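Local coordinates for lipolytic protein G-D-S-L family (Veillonella parvula DSM 2008, PDB 4RW0) that probably hydrolyses ester bonds, as a lipase or acylhydrolase of the GDSL family within the SGNH hydrolase clan, at residues A[11-16]-A[71-76]. Numbering follows the deposited sequence.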
loop_
_atom_site.group_PDB
_atom_site.type_symbol
_atom_site.label_atom_id
_atom_site.label_comp_id
_atom_site.label_asym_id
_atom_site.label_seq_id
_atom_site.Cartn_x
_atom_site.Cartn_y
_atom_site.Cartn_z
ATOM N N ASP A 11 -4.069 -1.891 -5.108
ATOM C CA ASP A 11 -5.272 -2.516 -5.428
ATOM C C ASP A 11 -6.489 -1.777 -4.746
ATOM O O ASP A 11 -6.457 -0.591 -4.507
ATOM C CB ASP A 11 -5.167 -3.982 -5.109
ATOM C CG ASP A 11 -4.954 -4.244 -3.586
ATOM O OD1 ASP A 11 -5.204 -3.312 -2.729
ATOM O OD2 ASP A 11 -4.387 -5.337 -3.289
ATOM N N SER A 12 -7.537 -2.493 -4.440
ATOM C CA SER A 12 -8.741 -1.844 -3.877
ATOM C C SER A 12 -8.538 -1.301 -2.482
ATOM O O SER A 12 -9.223 -0.389 -2.071
ATOM C CB SER A 12 -9.884 -2.828 -3.953
ATOM O OG SER A 12 -9.486 -3.874 -3.118
ATOM N N ILE A 13 -7.511 -1.774 -1.782
ATOM C CA ILE A 13 -7.240 -1.321 -0.422
ATOM C C ILE A 13 -6.447 -0.016 -0.465
ATOM O O ILE A 13 -6.441 0.754 0.478
ATOM C CB ILE A 13 -6.517 -2.434 0.389
ATOM C CG1 ILE A 13 -7.472 -3.604 0.630
ATOM C CG2 ILE A 13 -6.033 -1.932 1.735
ATOM C CD1 ILE A 13 -6.826 -4.829 1.243
ATOM N N THR A 14 -5.767 0.262 -1.565
ATOM C CA THR A 14 -5.241 1.579 -1.784
ATOM C C THR A 14 -6.327 2.530 -2.415
ATOM O O THR A 14 -6.378 3.740 -2.127
ATOM C CB THR A 14 -4.015 1.476 -2.704
ATOM O OG1 THR A 14 -2.961 0.844 -1.969
ATOM C CG2 THR A 14 -3.579 2.829 -3.223
ATOM N N ARG A 15 -7.135 2.002 -3.314
ATOM C CA ARG A 15 -8.210 2.820 -3.975
ATOM C C ARG A 15 -9.232 3.289 -2.883
ATOM O O ARG A 15 -9.707 4.406 -2.918
ATOM C CB ARG A 15 -8.952 2.004 -5.005
ATOM C CG ARG A 15 -9.581 2.783 -6.130
ATOM C CD ARG A 15 -10.986 3.169 -5.811
ATOM N NE ARG A 15 -11.950 2.059 -5.747
ATOM C CZ ARG A 15 -13.154 2.187 -5.167
ATOM N NH1 ARG A 15 -13.552 3.339 -4.627
ATOM N NH2 ARG A 15 -13.974 1.164 -5.074
ATOM N N GLY A 16 -9.506 2.455 -1.902
ATOM C CA GLY A 16 -10.511 2.754 -0.865
ATOM C C GLY A 16 -11.899 2.128 -1.028
ATOM O O GLY A 16 -12.905 2.790 -0.846
ATOM N N PHE A 71 4.193 5.794 -3.689
ATOM C CA PHE A 71 3.769 4.760 -2.769
ATOM C C PHE A 71 3.297 3.509 -3.531
ATOM O O PHE A 71 2.597 3.660 -4.493
ATOM C CB PHE A 71 2.606 5.314 -1.903
ATOM C CG PHE A 71 1.898 4.219 -1.096
ATOM C CD1 PHE A 71 2.387 3.854 0.161
ATOM C CD2 PHE A 71 0.880 3.472 -1.632
ATOM C CE1 PHE A 71 1.802 2.865 0.883
ATOM C CE2 PHE A 71 0.290 2.437 -0.884
ATOM C CZ PHE A 71 0.791 2.129 0.371
ATOM N N LEU A 72 3.681 2.308 -3.130
ATOM C CA LEU A 72 3.277 1.073 -3.749
ATOM C C LEU A 72 2.822 0.087 -2.655
ATOM O O LEU A 72 3.476 -0.110 -1.629
ATOM C CB LEU A 72 4.472 0.347 -4.397
ATOM C CG LEU A 72 5.313 1.162 -5.292
ATOM C CD1 LEU A 72 6.495 0.341 -5.756
ATOM C CD2 LEU A 72 4.407 1.551 -6.444
HETATM N N MSE A 73 1.776 -0.623 -2.952
HETATM C CA MSE A 73 1.343 -1.725 -2.089
HETATM C C MSE A 73 0.441 -2.652 -2.848
HETATM O O MSE A 73 -0.588 -2.201 -3.438
HETATM C CB MSE A 73 0.610 -1.131 -0.842
HETATM C CG MSE A 73 0.095 -2.269 -0.024
HETATM SE SE MSE A 73 -0.752 -1.589 1.686
HETATM C CE MSE A 73 -2.316 -0.541 1.012
ATOM N N CYS A 74 0.718 -3.967 -2.862
ATOM C CA CYS A 74 -0.129 -4.887 -3.615
ATOM C C CYS A 74 0.154 -6.348 -3.222
ATOM O O CYS A 74 1.075 -6.626 -2.481
ATOM C CB CYS A 74 0.128 -4.684 -5.121
ATOM S SG CYS A 74 -1.303 -5.004 -6.167
ATOM N N GLY A 75 -0.646 -7.269 -3.713
ATOM C CA GLY A 75 -0.357 -8.693 -3.560
ATOM C C GLY A 75 -1.445 -9.502 -2.975
ATOM O O GLY A 75 -1.530 -10.709 -3.213
ATOM N N THR A 76 -2.357 -8.852 -2.240
ATOM C CA THR A 76 -3.530 -9.576 -1.746
ATOM C C THR A 76 -4.254 -10.404 -2.767
ATOM O O THR A 76 -4.615 -11.573 -2.500
ATOM C CB THR A 76 -4.538 -8.578 -1.092
ATOM O OG1 THR A 76 -3.895 -8.019 0.047
ATOM C CG2 THR A 76 -5.894 -9.231 -0.722
HETATM O O HOH W 1 -2.952 -1.801 -2.253
#
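Thr-14 and Met-73, a selenomethionine here, meet where the short helix 12-15 passes strand 69-73: the terminal CE of Met-73 lies 3.3 Å from Thr-14 OG1. The bend at chi3 (65°) turns that methyl back toward the helix, where the Ile-13 side chain crosses that of Met-73 at about a right angle and its CG2 touches CE at 4.0 Å. Thr-14 OG1 also reaches the edge of the Phe-71 ring, in its plane, 3.8 Å from CE2. One water bridges the two backbones: it accepts from Asp-11 N, donates to Met-73 O at 2.7 Å and is hydrogen-bonded to Thr-14 OG1, joining two segments that share no direct hydrogen bond. Asp-11 packs CB against Cys-74 SG and brings OD2 to 3.9 Å from Thr-76 CB. With its CG held between backbone N and carbonyl carbon (chi1 63°), Asp-11 is the N-cap: OD1 accepts from Ile-13 N at 2.9 Å, on the anti side and 33° out of the carboxylate plane. The example illustrates how an N-cap residue fixes a helix start while a single water ties it to a neighbouring strand. With an alanine in place of Asp-11, Ile-13 N is likely to lose its capping acceptor and a gap to open beside Thr-76 CB. Farther out, Met-174 of helix 168-182 packs on both Ile-13 and Met-73. Ser-12 is the serine of the Gly-Asp-Ser-Leu signature, with Ile-13 in the leucine's place, and follows strand 4-10 of the parallel sheet; its OG bond to His-165 NE2 is consistent with the catalytic serine and histidine of an SGNH hydrolase.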